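Local coordinates for protein transcriptional regulator fur family (Xanthomonas campestris pv. campestris, PDB 7DH8) that probably represses transcription of zinc-uptake genes by binding their regulatory DNA when loaded with zinc, as a Fur-family regulator of the Zur type, at residues A[133-136]-A[137-141]. Numbering follows the deposited sequence.
Sequences EDRD and VVSQL
D134 meets V137 in an aspartate N-cap, a worked example of how a side chain caps the start of a helix, here helix 135-146 in the dimerising part of this Fur-family protein. The capping bond runs from V137 N to D134 OD1 (2.9 Å), nearly straight at 162°, although the donor stands above the carboxylate plane. With CG anti to the backbone N of D134 (chi1 -156°), the carboxylate swings beside its own carbonyl carbon, toward the N-H of V137 in the first turn, where a negative group should be favoured by the helix dipole. Its other oxygen, OD2, forms a salt bridge with R144 of the second subunit, so one side chain caps its own helix and ties the two chains together.

Van der Waals contacts between valine methyls and polar groups accompany the cap: V137 lies crosswise to the aspartate, its CG2 3.6 Å from D134 CG. On another side of the helix, V138 sets CG2 3.5 Å from D134 O and also packs on L157 of strand 151-160.

Two carbonyls of the first turn each accept twice. R135 O takes the helical bond from S139 N (2.9 Å) and a weak one from S139 OG, the hydroxyl, anti to its own carbonyl carbon (chi1 -79°), reaching back to the preceding turn. D136 O receives Q140 N at 2.9 Å. The Q140 amide, weakly paired with Q140 of the second subunit, ends a chain extended beyond CG and adds a weak bond from NE2 to D136 O, 3.2 Å long and bent to 148°.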
loop_
_atom_site.group_PDB
_atom_site.type_symbol
_atom_site.label_atom_id
_atom_site.label_comp_id
_atom_site.label_asym_id
_atom_site.label_seq_id
_atom_site.Cartn_x
_atom_site.Cartn_y
_atom_site.Cartn_z
ATOM N N GLU A 133 13.255 3.985 9.202
ATOM C CA GLU A 133 13.266 2.715 9.933
ATOM C C GLU A 133 12.697 2.800 11.342
ATOM O O GLU A 133 13.280 3.488 12.186
ATOM C CB GLU A 133 14.693 2.226 10.188
ATOM C CG GLU A 133 14.790 0.849 10.889
ATOM C CD GLU A 133 14.809 0.983 12.427
ATOM O OE1 GLU A 133 14.814 2.157 12.910
ATOM O OE2 GLU A 133 14.873 -0.063 13.155
ATOM N N ASP A 134 11.539 2.144 11.587
ATOM C CA ASP A 134 10.906 2.164 12.926
ATOM C C ASP A 134 10.688 0.692 13.287
ATOM O O ASP A 134 9.895 0.012 12.635
ATOM C CB ASP A 134 9.638 2.979 12.760
ATOM C CG ASP A 134 9.182 3.592 14.090
ATOM O OD1 ASP A 134 9.048 2.847 15.089
ATOM O OD2 ASP A 134 9.022 4.843 14.148
ATOM N N ARG A 135 11.335 0.261 14.359
ATOM C CA ARG A 135 11.179 -1.106 14.804
ATOM C C ARG A 135 10.020 -1.078 15.791
ATOM O O ARG A 135 9.330 -2.086 15.944
ATOM C CB ARG A 135 12.433 -1.646 15.468
ATOM C CG ARG A 135 12.239 -3.080 15.911
ATOM C CD ARG A 135 13.393 -3.622 16.717
ATOM N NE ARG A 135 13.581 -2.922 17.975
ATOM C CZ ARG A 135 14.051 -3.513 19.073
ATOM N NH1 ARG A 135 14.355 -4.809 19.046
ATOM N NH2 ARG A 135 14.213 -2.812 20.192
ATOM N N ASP A 136 9.782 0.035 16.480
ATOM C CA ASP A 136 8.632 0.071 17.389
ATOM C C ASP A 136 7.307 -0.085 16.623
ATOM O O ASP A 136 6.414 -0.840 17.030
ATOM C CB ASP A 136 8.615 1.369 18.199
ATOM C CG ASP A 136 9.705 1.410 19.330
ATOM O OD1 ASP A 136 10.340 0.376 19.646
ATOM O OD2 ASP A 136 9.918 2.502 19.904
ATOM N N VAL A 137 7.150 0.657 15.546
ATOM C CA VAL A 137 5.909 0.586 14.764
ATOM C C VAL A 137 5.711 -0.801 14.186
ATOM O O VAL A 137 4.594 -1.345 14.226
ATOM C CB VAL A 137 5.892 1.651 13.656
ATOM C CG1 VAL A 137 4.806 1.302 12.578
ATOM C CG2 VAL A 137 5.619 3.032 14.257
ATOM N N VAL A 138 6.776 -1.388 13.611
ATOM C CA VAL A 138 6.612 -2.691 12.957
ATOM C C VAL A 138 6.312 -3.764 14.011
ATOM O O VAL A 138 5.425 -4.608 13.819
ATOM C CB VAL A 138 7.873 -2.993 12.123
ATOM C CG1 VAL A 138 8.104 -4.535 11.877
ATOM C CG2 VAL A 138 7.849 -2.175 10.843
ATOM N N SER A 139 6.966 -3.662 15.184
ATOM C CA SER A 139 6.749 -4.584 16.299
ATOM C C SER A 139 5.336 -4.488 16.866
ATOM O O SER A 139 4.729 -5.509 17.237
ATOM C CB SER A 139 7.731 -4.264 17.441
ATOM O OG SER A 139 9.000 -4.801 17.166
ATOM N N GLN A 140 4.832 -3.269 17.020
ATOM C CA GLN A 140 3.469 -3.088 17.486
ATOM C C GLN A 140 2.480 -3.752 16.549
ATOM O O GLN A 140 1.601 -4.482 16.999
ATOM C CB GLN A 140 3.128 -1.616 17.646
ATOM C CG GLN A 140 3.472 -1.139 19.079
ATOM C CD GLN A 140 3.370 0.390 19.156
ATOM O OE1 GLN A 140 2.313 0.942 19.459
ATOM N NE2 GLN A 140 4.433 1.063 18.766
ATOM N N LEU A 141 2.625 -3.536 15.228
ATOM C CA LEU A 141 1.686 -4.135 14.289
ATOM C C LEU A 141 1.829 -5.644 14.230
ATOM O O LEU A 141 0.827 -6.356 14.037
ATOM C CB LEU A 141 1.889 -3.525 12.894
ATOM C CG LEU A 141 1.368 -2.102 12.686
ATOM C CD1 LEU A 141 1.696 -1.617 11.184
ATOM C CD2 LEU A 141 -0.114 -2.039 12.986
#